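PDB 6IMP: RTX toxin RtxA from Vibrio vulnificus MO6-24/O, which is a MARTX virulence toxin whose crystallised part, an alpha/beta hydrolase fold domain, probably works as a hydrolase. Local coordinates for residues T156-L161 and R189-N194; L254-E259 and K267-L272. One frame throughout, in Å; residues are numbered along the deposited sequence.

Contact 1 (T156-L161 and R189-N194); sequences TMFNYL and RYAAQN
Phe158 reaches from one helix to the next and lays the CE2–CZ side of its ring against the methyl group of Ala191. Its CE2 comes within 3.9 Å of Ala191 CB, and the methyl approaches the ring obliquely. With CG anti to the backbone N (chi1 -168°), the ring extends across the gap between the helices. Alanine suits the receiving position: its single methyl lets a broad ring settle close to the opposing helix, where the CA atoms of Phe158 and Ala191 are 8.5 Å apart. A residue earlier, Tyr190 meets another part of the same phenyl ring. Phe158 CD2 stands at the tyrosine's edge, near its plane, 4.4 Å from Tyr190 CE1, a looser apolar contact than the one to alanine. The far end of the tyrosine lies next to the amide of Asn159. Here Asn159 OD1 is 4.0 Å from Tyr190 OH, too far for a direct hydrogen bond, and the amide plane is turned 79° from the ring plane. The buried Phe158-Ala191 pair is apolar, while the partly exposed Tyr190 and Asn159 bring their polar ends near each other. Phenylalanine fits the inner place because it also rests on Leu103 of strand 101-105, so the ring touches the second helix and the sheet alike. Met157 and Leu161 of the same helix likewise pack on strands of the sheet. Helices 147-164 and 180-192 flank strand 172-177 in sequence, and their side-by-side packing forms part of the helix layer of an alpha/beta sandwich. The GxSxG turn before the second helix, consistent with a nucleophile elbow, together with the family assignment, marks this sandwich as an alpha/beta hydrolase fold.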
loop_
_atom_site.group_PDB
_atom_site.type_symbol
_atom_site.label_atom_id
_atom_site.label_comp_id
_atom_site.label_asym_id
_atom_site.label_seq_id
_atom_site.Cartn_x
_atom_site.Cartn_y
_atom_site.Cartn_z
ATOM N N THR A 156 1.693 10.751 6.199
ATOM C CA THR A 156 0.692 11.022 7.211
ATOM C C THR A 156 0.527 9.777 8.045
ATOM O O THR A 156 0.696 9.804 9.264
ATOM C CB THR A 156 -0.658 11.373 6.578
ATOM O OG1 THR A 156 -0.505 12.542 5.776
ATOM C CG2 THR A 156 -1.722 11.619 7.653
ATOM N N MET A 157 0.250 8.674 7.359
ATOM C CA MET A 157 -0.018 7.412 8.009
ATOM C C MET A 157 1.166 7.005 8.846
ATOM O O MET A 157 1.002 6.577 9.975
ATOM C CB MET A 157 -0.301 6.338 6.978
ATOM C CG MET A 157 -1.667 6.441 6.350
ATOM S SD MET A 157 -1.730 5.265 5.001
ATOM C CE MET A 157 -2.734 6.141 3.811
ATOM N N PHE A 158 2.362 7.134 8.293
ATOM C CA PHE A 158 3.560 6.885 9.082
ATOM C C PHE A 158 3.547 7.727 10.342
ATOM O O PHE A 158 3.543 7.198 11.448
ATOM C CB PHE A 158 4.828 7.184 8.299
ATOM C CG PHE A 158 6.067 6.669 8.966
ATOM C CD1 PHE A 158 6.184 5.316 9.278
ATOM C CD2 PHE A 158 7.110 7.515 9.288
ATOM C CE1 PHE A 158 7.319 4.819 9.886
ATOM C CE2 PHE A 158 8.253 7.023 9.895
ATOM C CZ PHE A 158 8.354 5.675 10.203
ATOM N N ASN A 159 3.482 9.041 10.163
ATOM C CA ASN A 159 3.589 9.974 11.276
ATOM C C ASN A 159 2.563 9.664 12.353
ATOM O O ASN A 159 2.880 9.730 13.530
ATOM C CB ASN A 159 3.448 11.418 10.799
ATOM C CG ASN A 159 4.674 11.907 10.051
ATOM O OD1 ASN A 159 5.818 11.627 10.433
ATOM N ND2 ASN A 159 4.442 12.649 8.979
ATOM N N TYR A 160 1.366 9.243 11.954
ATOM C CA TYR A 160 0.332 8.832 12.928
ATOM C C TYR A 160 0.794 7.702 13.860
ATOM O O TYR A 160 0.449 7.681 15.046
ATOM C CB TYR A 160 -0.963 8.417 12.222
ATOM C CG TYR A 160 -1.961 7.771 13.149
ATOM C CD1 TYR A 160 -2.559 8.501 14.164
ATOM C CD2 TYR A 160 -2.281 6.425 13.034
ATOM C CE1 TYR A 160 -3.464 7.919 15.043
ATOM C CE2 TYR A 160 -3.198 5.832 13.893
ATOM C CZ TYR A 160 -3.787 6.584 14.902
ATOM O OH TYR A 160 -4.700 6.006 15.761
ATOM N N LEU A 161 1.559 6.760 13.316
ATOM C CA LEU A 161 2.103 5.667 14.114
ATOM C C LEU A 161 3.140 6.203 15.075
ATOM O O LEU A 161 2.985 6.080 16.290
ATOM C CB LEU A 161 2.725 4.593 13.221
ATOM C CG LEU A 161 1.766 3.882 12.266
ATOM C CD1 LEU A 161 2.541 2.843 11.475
ATOM C CD2 LEU A 161 0.599 3.235 13.005
ATOM N N ARG A 189 12.027 4.967 2.002
ATOM C CA ARG A 189 13.108 5.911 1.717
ATOM C C ARG A 189 13.025 7.103 2.655
ATOM O O ARG A 189 13.921 7.322 3.481
ATOM C CB ARG A 189 13.043 6.388 0.258
ATOM C CG ARG A 189 14.055 7.462 -0.104
ATOM C CD ARG A 189 14.265 7.533 -1.608
ATOM N NE ARG A 189 13.129 8.146 -2.308
ATOM C CZ ARG A 189 12.887 8.034 -3.618
ATOM N NH1 ARG A 189 13.677 7.306 -4.401
ATOM N NH2 ARG A 189 11.826 8.626 -4.146
ATOM N N TYR A 190 11.917 7.829 2.565
ATOM C CA TYR A 190 11.707 9.003 3.392
ATOM C C TYR A 190 11.998 8.749 4.887
ATOM O O TYR A 190 12.563 9.611 5.550
ATOM C CB TYR A 190 10.289 9.557 3.187
ATOM C CG TYR A 190 9.770 10.396 4.328
ATOM C CD1 TYR A 190 9.114 9.807 5.386
ATOM C CD2 TYR A 190 9.934 11.769 4.346
ATOM C CE1 TYR A 190 8.624 10.560 6.441
ATOM C CE2 TYR A 190 9.460 12.535 5.404
ATOM C CZ TYR A 190 8.800 11.922 6.448
ATOM O OH TYR A 190 8.310 12.650 7.509
ATOM N N ALA A 191 11.643 7.572 5.402
ATOM C CA ALA A 191 11.761 7.305 6.849
ATOM C C ALA A 191 13.210 7.184 7.297
ATOM O O ALA A 191 13.584 7.696 8.354
ATOM C CB ALA A 191 10.993 6.055 7.232
ATOM N N ALA A 192 14.018 6.502 6.492
ATOM C CA ALA A 192 15.446 6.348 6.778
ATOM C C ALA A 192 16.183 7.641 6.465
ATOM O O ALA A 192 17.140 8.018 7.148
ATOM C CB ALA A 192 16.025 5.202 5.964
ATOM N N GLN A 193 15.704 8.321 5.432
ATOM C CA GLN A 193 16.216 9.631 5.026
ATOM C C GLN A 193 15.894 10.778 5.982
ATOM O O GLN A 193 16.410 11.877 5.832
ATOM C CB GLN A 193 15.684 9.959 3.635
ATOM C CG GLN A 193 16.567 9.380 2.554
ATOM C CD GLN A 193 17.817 10.210 2.364
ATOM O OE1 GLN A 193 17.921 11.325 2.891
ATOM N NE2 GLN A 193 18.778 9.676 1.618
ATOM N N ASN A 194 15.034 10.509 6.950
ATOM C CA ASN A 194 14.613 11.492 7.930
ATOM C C ASN A 194 14.901 10.920 9.311
ATOM O O ASN A 194 14.266 11.287 10.301
ATOM C CB ASN A 194 13.112 11.754 7.748
ATOM C CG ASN A 194 12.559 12.762 8.731
ATOM O OD1 ASN A 194 11.417 12.646 9.175
ATOM N ND2 ASN A 194 13.362 13.754 9.076
#

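Contact 2 (L254-E259 and K267-L272)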
loop_
_atom_site.group_PDB
_atom_site.type_symbol
_atom_site.label_atom_id
_atom_site.label_comp_id
_atom_site.label_asym_id
_atom_site.label_seq_id
_atom_site.Cartn_x
_atom_site.Cartn_y
_atom_site.Cartn_z
ATOM N N LEU A 254 10.273 -9.772 -0.693
ATOM C CA LEU A 254 9.562 -9.557 -1.933
ATOM C C LEU A 254 8.854 -10.845 -2.365
ATOM O O LEU A 254 9.484 -11.789 -2.850
ATOM C CB LEU A 254 10.537 -9.064 -3.004
ATOM C CG LEU A 254 10.043 -8.998 -4.458
ATOM C CD1 LEU A 254 8.852 -8.066 -4.606
ATOM C CD2 LEU A 254 11.179 -8.559 -5.371
ATOM N N LEU A 255 7.539 -10.876 -2.183
ATOM C CA LEU A 255 6.741 -12.017 -2.607
ATOM C C LEU A 255 5.918 -11.658 -3.829
ATOM O O LEU A 255 5.077 -10.768 -3.778
ATOM C CB LEU A 255 5.839 -12.474 -1.466
ATOM C CG LEU A 255 6.526 -12.633 -0.099
ATOM C CD1 LEU A 255 5.591 -13.332 0.866
ATOM C CD2 LEU A 255 7.827 -13.402 -0.183
ATOM N N THR A 256 6.175 -12.346 -4.929
ATOM C CA THR A 256 5.481 -12.073 -6.185
ATOM C C THR A 256 4.442 -13.135 -6.506
ATOM O O THR A 256 4.571 -14.274 -6.088
ATOM C CB THR A 256 6.466 -12.013 -7.359
ATOM O OG1 THR A 256 6.982 -13.321 -7.627
ATOM C CG2 THR A 256 7.608 -11.083 -7.039
ATOM N N ASP A 257 3.454 -12.758 -7.314
ATOM C CA ASP A 257 2.354 -13.661 -7.699
ATOM C C ASP A 257 2.737 -14.505 -8.918
ATOM O O ASP A 257 3.816 -14.331 -9.473
ATOM C CB ASP A 257 1.061 -12.874 -7.961
ATOM C CG ASP A 257 1.255 -11.723 -8.933
ATOM O OD1 ASP A 257 2.187 -10.907 -8.725
ATOM O OD2 ASP A 257 0.461 -11.621 -9.887
ATOM N N ASN A 258 1.874 -15.449 -9.303
ATOM C CA ASN A 258 2.218 -16.438 -10.343
ATOM C C ASN A 258 1.652 -16.062 -11.715
ATOM O O ASN A 258 1.655 -16.876 -12.642
ATOM C CB ASN A 258 1.768 -17.857 -9.937
ATOM C CG ASN A 258 0.246 -18.040 -9.954
ATOM O OD1 ASN A 258 -0.516 -17.159 -10.386
ATOM N ND2 ASN A 258 -0.203 -19.205 -9.488
ATOM N N GLU A 259 1.171 -14.829 -11.825
ATOM C CA GLU A 259 0.520 -14.332 -13.035
ATOM C C GLU A 259 1.438 -13.271 -13.641
ATOM O O GLU A 259 2.507 -12.965 -13.070
ATOM C CB GLU A 259 -0.816 -13.643 -12.681
ATOM C CG GLU A 259 -1.865 -14.565 -12.055
ATOM C CD GLU A 259 -3.165 -13.853 -11.697
ATOM O OE1 GLU A 259 -3.228 -12.612 -11.779
ATOM O OE2 GLU A 259 -4.134 -14.538 -11.317
ATOM N N LYS A 267 11.907 -10.072 -12.488
ATOM C CA LYS A 267 12.943 -9.276 -13.156
ATOM C C LYS A 267 13.412 -8.155 -12.213
ATOM O O LYS A 267 14.619 -7.982 -11.958
ATOM C CB LYS A 267 12.416 -8.702 -14.476
ATOM C CG LYS A 267 11.978 -9.773 -15.466
ATOM C CD LYS A 267 11.591 -9.208 -16.825
ATOM C CE LYS A 267 10.872 -10.266 -17.657
ATOM N NZ LYS A 267 10.689 -9.891 -19.090
ATOM N N LEU A 268 12.438 -7.438 -11.655
ATOM C CA LEU A 268 12.704 -6.459 -10.612
ATOM C C LEU A 268 13.588 -7.064 -9.541
ATOM O O LEU A 268 14.628 -6.506 -9.205
ATOM C CB LEU A 268 11.396 -5.968 -9.999
ATOM C CG LEU A 268 11.475 -4.972 -8.836
ATOM C CD1 LEU A 268 12.400 -3.805 -9.145
ATOM C CD2 LEU A 268 10.082 -4.465 -8.482
ATOM N N ARG A 269 13.188 -8.232 -9.042
ATOM C CA ARG A 269 13.956 -8.951 -8.016
ATOM C C ARG A 269 15.426 -9.052 -8.397
ATOM O O ARG A 269 16.313 -8.780 -7.577
ATOM C CB ARG A 269 13.389 -10.359 -7.791
ATOM C CG ARG A 269 14.401 -11.366 -7.250
ATOM C CD ARG A 269 13.718 -12.599 -6.697
ATOM N NE ARG A 269 13.228 -12.354 -5.346
ATOM C CZ ARG A 269 11.975 -12.528 -4.924
ATOM N NH1 ARG A 269 11.681 -12.241 -3.671
ATOM N NH2 ARG A 269 11.023 -12.989 -5.726
ATOM N N ALA A 270 15.675 -9.481 -9.630
ATOM C CA ALA A 270 17.031 -9.547 -10.152
ATOM C C ALA A 270 17.711 -8.181 -10.025
ATOM O O ALA A 270 18.614 -8.016 -9.204
ATOM C CB ALA A 270 17.032 -10.033 -11.597
ATOM N N LYS A 271 17.210 -7.184 -10.754
ATOM C CA LYS A 271 17.776 -5.820 -10.695
ATOM C C LYS A 271 18.121 -5.369 -9.264
ATOM O O LYS A 271 19.073 -4.618 -9.059
ATOM C CB LYS A 271 16.824 -4.796 -11.327
ATOM C CG LYS A 271 16.521 -5.038 -12.795
ATOM C CD LYS A 271 16.275 -3.741 -13.556
ATOM C CE LYS A 271 16.195 -3.984 -15.060
ATOM N NZ LYS A 271 15.155 -3.148 -15.722
ATOM N N LEU A 272 17.337 -5.811 -8.288
ATOM C CA LEU A 272 17.482 -5.316 -6.923
ATOM C C LEU A 272 18.628 -6.026 -6.168
ATOM O O LEU A 272 19.422 -5.375 -5.482
ATOM C CB LEU A 272 16.144 -5.405 -6.155
ATOM C CG LEU A 272 14.962 -4.503 -6.580
ATOM C CD1 LEU A 272 13.929 -4.404 -5.469
ATOM C CD2 LEU A 272 15.390 -3.095 -6.969
#
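Leu254 and Arg269 account for most of the buried surface, the leucine lying against both the aliphatic stem and the charged head of the arginine. Leu254 CD2 meets the stem 3.7 Å from Arg269 CB, and it also lies 4.0 Å above the guanidinium plane, over its centre. Arginine suits this place because its methylene groups can pack on a buried leucine while its flat head carries N-H groups to polar atoms beyond. The chain starts out extended and then bends at chi3 (-81°), which brings the guanidinium back to the strand. There Arg269 NH1 donates a hydrogen bond to Leu254 O with an N-H...O angle of 150°; the modelled 2.4 Å between these atoms is doubtfully short at this resolution. The strand and helix belong to a beta-alpha-beta unit in which strand 252-256 leads into helix 260-274 and on to strand 282-283, the helix covering the sheet near its end. NH1 also donates to Thr280 O, on the connection towards the last strand, so a single nitrogen links the strand to the connection that follows the helix. Thr256, two residues along the strand from Leu254, adds its methyl beside the head: Thr256 CG2 is 4.1 Å from Arg269 NH2, approaching obliquely. Threonine suits the spot by having a polar branch as well, and its hydroxyl is engaged outside the two segments, in a hydrogen bond to Glu266 OE2. That same carboxylate oxygen of Glu266, one turn before the arginine on the helix, forms a salt bridge with Arg269 NH2 and probably offsets the arginine's charge.

In the fold
Following the chain from the N terminus, helix 147-164 supplies the first half of contact 1. The chain then passes through strand 172-177 and returns along helix 180-192, where the contact closes a loop with 27 residues between its segments. Contact 2 opens only later, after strand 200-204 and several helices, and closes a much shorter loop, with seven intervening residues, all helical. The two are therefore in series, neither nested nor crossed. The centres of contacts 1 and 2 lie 25 Å apart, and the nearest atoms of contacts 1 and 2 are about 11 Å apart. Contact 1 ties helix to helix over the sheet, whereas contact 2 ties a strand to the helix that follows it, close to strand 282-283, one of the two edge strands.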